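Local coordinates for protein meso-diaminopimelate dehydrogenase (Clostridium tetani, PDB 3WGY) that catalyses, in its natural form, the NADP-dependent oxidative deamination of meso-diaminopimelate, and here, as an engineered variant, holds the 2-oxo acid 4-methyl-2-oxovalerate, at residues 154-158 with 168-172; 160-166 with 214-218. The protein carries 6 engineered substitutions. All coordinates share one frame; numbering follows the deposited sequence.

Contact 1 of 2, residues 154-158 with 168-172. Engineered in segment 154-158: L154 (natural residue Gln). With COI (2-oxo-4-methylpentanoic acid), chain C.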
ATOM      1  N   LEU B 154     -24.793   9.059  -5.168  1.00 53.91           N
ATOM      2  CA  LEU B 154     -25.677   9.811  -6.060  1.00 56.09           C
ATOM      3  C   LEU B 154     -27.060   9.200  -6.229  1.00 56.73           C
ATOM      4  O   LEU B 154     -28.071   9.889  -6.062  1.00 56.80           O
ATOM      5  CB  LEU B 154     -25.015  10.003  -7.432  1.00 56.66           C
ATOM      6  CG  LEU B 154     -25.740  10.880  -8.462  1.00 57.65           C
ATOM      7  CD1 LEU B 154     -26.798  10.057  -9.173  1.00 59.01           C
ATOM      8  CD2 LEU B 154     -26.350  12.109  -7.784  1.00 59.06           C
ATOM      9  N   GLY B 155     -27.099   7.914  -6.563  1.00 56.04           N
ATOM     10  CA  GLY B 155     -28.367   7.245  -6.755  1.00 55.20           C
ATOM     11  C   GLY B 155     -29.281   7.451  -5.567  1.00 54.31           C
ATOM     12  O   GLY B 155     -30.456   7.774  -5.728  1.00 55.00           O
ATOM     13  N   HIS B 156     -28.733   7.269  -4.370  1.00 52.89           N
ATOM     14  CA  HIS B 156     -29.498   7.422  -3.143  1.00 51.70           C
ATOM     15  C   HIS B 156     -30.071   8.823  -2.938  1.00 50.72           C
ATOM     16  O   HIS B 156     -31.181   8.970  -2.427  1.00 50.43           O
ATOM     17  CB  HIS B 156     -28.635   7.024  -1.947  1.00 51.17           C
ATOM     18  CG  HIS B 156     -28.297   5.564  -1.915  1.00 51.28           C
ATOM     19  ND1 HIS B 156     -27.587   4.942  -2.924  1.00 51.94           N
ATOM     20  CD2 HIS B 156     -28.574   4.606  -0.999  1.00 52.44           C
ATOM     21  CE1 HIS B 156     -27.441   3.665  -2.627  1.00 52.95           C
ATOM     22  NE2 HIS B 156     -28.031   3.435  -1.467  1.00 52.64           N
ATOM     23  N   SER B 157     -29.318   9.849  -3.334  1.00 49.67           N
ATOM     24  CA  SER B 157     -29.779  11.227  -3.197  1.00 48.94           C
ATOM     25  C   SER B 157     -30.958  11.477  -4.119  1.00 48.40           C
ATOM     26  O   SER B 157     -31.890  12.198  -3.764  1.00 47.48           O
ATOM     27  CB  SER B 157     -28.652  12.211  -3.515  1.00 48.64           C
ATOM     28  OG  SER B 157     -27.706  12.243  -2.459  1.00 50.74           O
ATOM     29  N   ASP B 158     -30.908  10.888  -5.313  1.00 49.29           N
ATOM     30  CA  ASP B 158     -32.001  11.022  -6.269  1.00 49.59           C
ATOM     31  C   ASP B 158     -33.190  10.246  -5.711  1.00 49.35           C
ATOM     32  O   ASP B 158     -34.330  10.701  -5.783  1.00 51.14           O
ATOM     33  CB  ASP B 158     -31.616  10.436  -7.632  1.00 49.98           C
ATOM     34  CG  ASP B 158     -30.470  11.181  -8.290  1.00 51.56           C
ATOM     35  OD1 ASP B 158     -30.460  12.432  -8.238  1.00 51.17           O
ATOM     36  OD2 ASP B 158     -29.589  10.515  -8.875  1.00 52.73           O
ATOM     37  N   ASN B 168     -35.579  18.550  -1.019  1.00 41.50           N
ATOM     38  CA  ASN B 168     -34.228  18.288  -1.454  1.00 38.80           C
ATOM     39  C   ASN B 168     -33.544  17.469  -0.361  1.00 37.36           C
ATOM     40  O   ASN B 168     -34.074  17.336   0.740  1.00 34.68           O
ATOM     41  CB  ASN B 168     -33.508  19.623  -1.688  1.00 39.30           C
ATOM     42  CG  ASN B 168     -32.246  19.464  -2.500  1.00 39.61           C
ATOM     43  OD1 ASN B 168     -31.964  18.384  -3.009  1.00 40.10           O
ATOM     44  ND2 ASN B 168     -31.480  20.541  -2.633  1.00 37.96           N
ATOM     45  N   GLY B 169     -32.382  16.902  -0.670  1.00 34.98           N
ATOM     46  CA  GLY B 169     -31.686  16.106   0.320  1.00 33.93           C
ATOM     47  C   GLY B 169     -30.408  15.461  -0.181  1.00 33.83           C
ATOM     48  O   GLY B 169     -30.063  15.546  -1.356  1.00 33.69           O
ATOM     49  N   ILE B 170     -29.705  14.807   0.731  1.00 33.40           N
ATOM     50  CA  ILE B 170     -28.456  14.136   0.407  1.00 33.89           C
ATOM     51  C   ILE B 170     -28.296  12.902   1.296  1.00 33.68           C
ATOM     52  O   ILE B 170     -28.758  12.885   2.438  1.00 35.11           O
ATOM     53  CB  ILE B 170     -27.251  15.093   0.631  1.00 32.92           C
ATOM     54  CG1 ILE B 170     -25.957  14.456   0.112  1.00 34.60           C
ATOM     55  CG2 ILE B 170     -27.109  15.403   2.120  1.00 31.70           C
ATOM     56  CD1 ILE B 170     -24.782  15.431   0.019  1.00 32.96           C
ATOM     57  N   GLN B 171     -27.651  11.872   0.762  1.00 33.34           N
ATOM     58  CA  GLN B 171     -27.412  10.633   1.500  1.00 34.78           C
ATOM     59  C   GLN B 171     -25.912  10.392   1.640  1.00 34.02           C
ATOM     60  O   GLN B 171     -25.127  10.842   0.807  1.00 34.81           O
ATOM     61  CB  GLN B 171     -28.046   9.434   0.765  1.00 36.31           C
ATOM     62  CG  GLN B 171     -27.693   8.056   1.362  1.00 40.29           C
ATOM     63  CD  GLN B 171     -26.451   7.404   0.747  1.00 42.87           C
ATOM     64  OE1 GLN B 171     -25.559   8.081   0.233  1.00 44.48           O
ATOM     65  NE2 GLN B 171     -26.389   6.075   0.816  1.00 47.05           N
ATOM     66  N   TYR B 172     -25.530   9.690   2.703  1.00 32.18           N
ATOM     67  CA  TYR B 172     -24.142   9.329   2.966  1.00 34.13           C
ATOM     68  C   TYR B 172     -24.096   7.873   3.411  1.00 35.23           C
ATOM     69  O   TYR B 172     -24.945   7.433   4.189  1.00 35.13           O
ATOM     70  CB  TYR B 172     -23.545  10.147   4.114  1.00 30.58           C
ATOM     71  CG  TYR B 172     -23.366  11.618   3.852  1.00 33.23           C
ATOM     72  CD1 TYR B 172     -22.309  12.089   3.065  1.00 33.27           C
ATOM     73  CD2 TYR B 172     -24.247  12.546   4.401  1.00 33.25           C
ATOM     74  CE1 TYR B 172     -22.139  13.452   2.839  1.00 33.51           C
ATOM     75  CE2 TYR B 172     -24.088  13.903   4.182  1.00 34.33           C
ATOM     76  CZ  TYR B 172     -23.032  14.349   3.404  1.00 32.70           C
ATOM     77  OH  TYR B 172     -22.872  15.693   3.206  1.00 33.03           O
TER
HETATM   78  C1  COI C 400     -24.826   6.029  -6.167  1.00105.88           C
HETATM   79  O1  COI C 400     -25.713   5.866  -5.307  1.00105.44           O
HETATM   80  O2  COI C 400     -23.728   6.540  -5.845  1.00104.97           O
HETATM   81  C2  COI C 400     -25.071   5.610  -7.617  1.00106.30           C
HETATM   82  O3  COI C 400     -26.133   5.099  -7.976  1.00107.41           O
HETATM   83  C3  COI C 400     -23.926   5.871  -8.596  1.00105.86           C
HETATM   84  C4  COI C 400     -24.175   7.180  -9.349  1.00105.40           C
HETATM   85  C5  COI C 400     -22.993   7.471 -10.275  1.00105.07           C
HETATM   86  C6  COI C 400     -25.458   7.062 -10.176  1.00105.10           C

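Contact 2 of 2, residues 160-166 with 214-218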
ATOM      1  N   ILE B 160     -33.903   9.637  -2.594  1.00 49.33           N
ATOM      2  CA  ILE B 160     -34.479  10.407  -1.492  1.00 49.94           C
ATOM      3  C   ILE B 160     -35.432  11.468  -2.039  1.00 49.62           C
ATOM      4  O   ILE B 160     -36.523  11.671  -1.507  1.00 49.40           O
ATOM      5  CB  ILE B 160     -33.381  11.128  -0.671  1.00 49.21           C
ATOM      6  CG1 ILE B 160     -32.581  10.122   0.146  1.00 49.81           C
ATOM      7  CG2 ILE B 160     -34.006  12.135   0.272  1.00 52.43           C
ATOM      8  CD1 ILE B 160     -31.420  10.752   0.871  1.00 45.91           C
ATOM      9  N   ARG B 161     -35.011  12.138  -3.108  1.00 50.02           N
ATOM     10  CA  ARG B 161     -35.810  13.189  -3.728  1.00 50.49           C
ATOM     11  C   ARG B 161     -37.131  12.684  -4.310  1.00 50.65           C
ATOM     12  O   ARG B 161     -38.050  13.465  -4.545  1.00 51.59           O
ATOM     13  CB  ARG B 161     -35.006  13.890  -4.823  1.00 51.35           C
ATOM     14  CG  ARG B 161     -33.788  14.656  -4.338  1.00 53.00           C
ATOM     15  CD  ARG B 161     -33.314  15.625  -5.417  1.00 53.54           C
ATOM     16  NE  ARG B 161     -32.148  16.393  -5.001  1.00 55.55           N
ATOM     17  CZ  ARG B 161     -30.901  15.935  -5.015  1.00 56.96           C
ATOM     18  NH1 ARG B 161     -30.646  14.699  -5.434  1.00 58.75           N
ATOM     19  NH2 ARG B 161     -29.908  16.714  -4.604  1.00 56.37           N
ATOM     20  N   ARG B 162     -37.224  11.383  -4.546  1.00 50.45           N
ATOM     21  CA  ARG B 162     -38.446  10.792  -5.084  1.00 51.92           C
ATOM     22  C   ARG B 162     -39.516  10.622  -4.002  1.00 51.07           C
ATOM     23  O   ARG B 162     -40.704  10.486  -4.305  1.00 51.91           O
ATOM     24  CB  ARG B 162     -38.144   9.425  -5.706  1.00 52.55           C
ATOM     25  CG  ARG B 162     -37.713   9.465  -7.163  1.00 53.37           C
ATOM     26  CD  ARG B 162     -37.125   8.128  -7.580  1.00 52.46           C
ATOM     27  NE  ARG B 162     -35.746   8.282  -8.031  1.00 55.86           N
ATOM     28  CZ  ARG B 162     -34.790   7.376  -7.856  1.00 55.23           C
ATOM     29  NH1 ARG B 162     -35.055   6.234  -7.231  1.00 54.80           N
ATOM     30  NH2 ARG B 162     -33.568   7.614  -8.313  1.00 55.54           N
ATOM     31  N   VAL B 163     -39.090  10.632  -2.742  1.00 49.43           N
ATOM     32  CA  VAL B 163     -40.007  10.456  -1.616  1.00 47.96           C
ATOM     33  C   VAL B 163     -40.942  11.641  -1.411  1.00 47.99           C
ATOM     34  O   VAL B 163     -40.515  12.798  -1.408  1.00 46.89           O
ATOM     35  CB  VAL B 163     -39.224  10.176  -0.310  1.00 46.17           C
ATOM     36  CG1 VAL B 163     -40.169  10.172   0.895  1.00 45.41           C
ATOM     37  CG2 VAL B 163     -38.508   8.838  -0.429  1.00 46.01           C
ATOM     38  N   GLN B 164     -42.224  11.335  -1.235  1.00 48.85           N
ATOM     39  CA  GLN B 164     -43.247  12.356  -1.037  1.00 49.01           C
ATOM     40  C   GLN B 164     -42.897  13.204   0.175  1.00 47.59           C
ATOM     41  O   GLN B 164     -42.585  12.677   1.244  1.00 48.03           O
ATOM     42  CB  GLN B 164     -44.617  11.694  -0.835  1.00 52.31           C
ATOM     43  CG  GLN B 164     -45.053  10.782  -1.984  1.00 57.90           C
ATOM     44  CD  GLN B 164     -45.658  11.542  -3.162  1.00 61.25           C
ATOM     45  OE1 GLN B 164     -45.746  11.019  -4.277  1.00 61.80           O
ATOM     46  NE2 GLN B 164     -46.094  12.774  -2.912  1.00 63.58           N
ATOM     47  N   GLY B 165     -42.934  14.522   0.002  1.00 45.73           N
ATOM     48  CA  GLY B 165     -42.631  15.417   1.104  1.00 44.71           C
ATOM     49  C   GLY B 165     -41.191  15.896   1.165  1.00 43.95           C
ATOM     50  O   GLY B 165     -40.863  16.779   1.957  1.00 40.68           O
ATOM     51  N   VAL B 166     -40.330  15.313   0.335  1.00 44.78           N
ATOM     52  CA  VAL B 166     -38.918  15.690   0.302  1.00 45.03           C
ATOM     53  C   VAL B 166     -38.616  16.730  -0.776  1.00 45.81           C
ATOM     54  O   VAL B 166     -38.700  16.436  -1.964  1.00 46.13           O
ATOM     55  CB  VAL B 166     -38.019  14.459   0.043  1.00 45.49           C
ATOM     56  CG1 VAL B 166     -36.576  14.903  -0.206  1.00 44.71           C
ATOM     57  CG2 VAL B 166     -38.087  13.510   1.234  1.00 43.97           C
ATOM     58  N   ILE B 214     -41.874  10.629   6.089  1.00 40.70           N
ATOM     59  CA  ILE B 214     -40.760  10.707   5.145  1.00 40.28           C
ATOM     60  C   ILE B 214     -39.656   9.795   5.661  1.00 39.43           C
ATOM     61  O   ILE B 214     -39.057   9.027   4.908  1.00 39.01           O
ATOM     62  CB  ILE B 214     -40.209  12.151   5.045  1.00 39.00           C
ATOM     63  CG1 ILE B 214     -41.203  13.041   4.304  1.00 36.38           C
ATOM     64  CG2 ILE B 214     -38.860  12.149   4.344  1.00 37.75           C
ATOM     65  CD1 ILE B 214     -40.815  14.509   4.298  1.00 35.00           C
ATOM     66  N   GLU B 215     -39.417   9.886   6.963  1.00 40.74           N
ATOM     67  CA  GLU B 215     -38.400   9.095   7.635  1.00 42.75           C
ATOM     68  C   GLU B 215     -38.595   7.606   7.411  1.00 44.80           C
ATOM     69  O   GLU B 215     -37.629   6.862   7.219  1.00 44.82           O
ATOM     70  CB  GLU B 215     -38.440   9.378   9.133  1.00 44.37           C
ATOM     71  CG  GLU B 215     -37.302   8.774   9.914  1.00 46.69           C
ATOM     72  CD  GLU B 215     -37.531   8.877  11.399  1.00 49.37           C
ATOM     73  OE1 GLU B 215     -38.369   9.708  11.811  1.00 53.28           O
ATOM     74  OE2 GLU B 215     -36.874   8.135  12.154  1.00 52.23           O
ATOM     75  N   GLN B 216     -39.847   7.163   7.442  1.00 45.35           N
ATOM     76  CA  GLN B 216     -40.138   5.753   7.252  1.00 45.73           C
ATOM     77  C   GLN B 216     -40.183   5.354   5.781  1.00 45.56           C
ATOM     78  O   GLN B 216     -39.923   4.199   5.441  1.00 47.21           O
ATOM     79  CB  GLN B 216     -41.441   5.394   7.975  1.00 46.14           C
ATOM     80  CG  GLN B 216     -41.378   5.687   9.476  1.00 45.83           C
ATOM     81  CD  GLN B 216     -40.225   4.968  10.170  1.00 47.64           C
ATOM     82  OE1 GLN B 216     -40.169   3.740  10.195  1.00 46.96           O
ATOM     83  NE2 GLN B 216     -39.301   5.736  10.732  1.00 49.70           N
ATOM     84  N   ASP B 217     -40.499   6.300   4.903  1.00 45.68           N
ATOM     85  CA  ASP B 217     -40.517   6.001   3.478  1.00 44.03           C
ATOM     86  C   ASP B 217     -39.079   5.810   2.997  1.00 44.51           C
ATOM     87  O   ASP B 217     -38.806   5.000   2.109  1.00 44.53           O
ATOM     88  CB  ASP B 217     -41.173   7.138   2.703  1.00 43.98           C
ATOM     89  CG  ASP B 217     -42.666   7.191   2.922  1.00 45.47           C
ATOM     90  OD1 ASP B 217     -43.166   6.392   3.745  1.00 44.22           O
ATOM     91  OD2 ASP B 217     -43.335   8.023   2.282  1.00 45.18           O
ATOM     92  N   ILE B 218     -38.163   6.563   3.596  1.00 43.65           N
ATOM     93  CA  ILE B 218     -36.756   6.475   3.242  1.00 44.12           C
ATOM     94  C   ILE B 218     -36.160   5.189   3.803  1.00 45.69           C
ATOM     95  O   ILE B 218     -35.536   4.414   3.076  1.00 46.95           O
ATOM     96  CB  ILE B 218     -35.966   7.697   3.786  1.00 41.36           C
ATOM     97  CG1 ILE B 218     -36.351   8.952   2.999  1.00 38.51           C
ATOM     98  CG2 ILE B 218     -34.466   7.459   3.658  1.00 40.56           C
ATOM     99  CD1 ILE B 218     -35.711  10.230   3.504  1.00 35.32           C
TER
HETATM  100  O   HOH W   1     -43.296  10.721   2.891  1.00 42.38           O

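Contact 1 of 2, residues 154-158 with 168-172
The carboxamide of Q171 lies over one face of the H156 imidazole, the two planes 34° apart, with Q171 NE2 3.2 Å from H156 CD2 and also close to CG. At the ring's edge, in its plane, sits O1 of the bound 2-oxo-4-methylpentanoic acid, which accepts a hydrogen bond from H156 ND1 at 3.2 Å. Y224 and F225 add edge-to-face contacts to the same ring. With CG of H156 anti to the carbonyl carbon (chi1 -67°), the ring is set beside the backbone N, so that ring and main chain address the same carboxylate oxygen; the bond from H156 N to O1 is long and weak. At the start of the helix, L154 N approaches O2 and G155 N approaches O1, each at 2.8 Å. L154 is engineered (Gln in nature), and its CB meets ligand C4 at 3.5 Å. G155 has no side chain, and its CA lies 3.3 Å from keto oxygen O3 of the ligand.

Further along the helix S157 reaches the strand: Q171 N donates to S157 OG at 3.2 Å with an angle of 151°, and OG also rests against I170 CA. The Q171 chain bends at chi2, which folds its amide back along H156 CB towards the ring; OE1 receives a weak hydrogen bond from S153 N. The strand thus backs the imidazole while helix 154-162 presents its N-terminal backbone NH groups to the carboxylate, an arrangement whose helix dipole would probably help to stabilise the bound carboxylate's negative charge.

Contact 2 of 2, residues 160-166 with 214-218
I214 lays its side chain over one face of the turn that follows helix 154-162: CD1 rests 3.3 Å from G165 O, and CG1 comes 3.4 Å from Q164 O. The face it covers, bordered by these two carbonyls, belongs to a type II beta turn from V163 to V166, closed by the bond from V166 N to V163 O. G165, at the third position of the turn, has a positive phi (95°) and no side chain, which lets I214 CD1 come against the G165 carbonyl. The other branch of the isoleucine, CG2, presses on V166 CG2 at 3.5 Å, tighter than usual for two methyl groups.

V163 is the bump in the other direction. Its two methyls part over helix 211-219: CG1, anti to the backbone N (chi1 173°), lies 3.7 Å from D217 CB, while CG2 meets I218 CG1 at 4.1 Å, the two side chains running at about a right angle. One turn of helix separates I214 from I218, and V163 fits between them. Past it, I218 CD1 touches I160 CG2; V203 of strand 197-205 and F225 also pack on both I160 and I218.

No direct hydrogen bond joins the two segments. Beside the apolar patch a single water bridges them, donating to Q164 O at 2.7 Å and to D217 OD2 at 2.8 Å. The join of helix end and turn to helix 211-219 is therefore mainly apolar and rests on shape, with the carboxylate and the turn carbonyl, both acceptors, reconciled through the water that donates to each.

Overall arrangement
Both contacts draw on helix 154-162, contact 1 on its first turn and contact 2 on its last turn and the loop beyond, and their centres lie 11 Å apart. Each is largely buried, but contact 1 faces the ligand pocket, whereas contact 2 lies farther from the chain's centre and includes the exposed Q164 and the partly exposed D217. Polar chemistry accordingly marks 154-158 with 168-172, and branched aliphatic packing marks 160-166 with 214-218. The two meet directly: I160 CD1 packs on Q171 CB, and R161 NE probably hydrogen-bonds N168 OD1. Strand 197-205 also touches both, so helix 154-162 lies against the mixed sheet between pocket and helix 211-219.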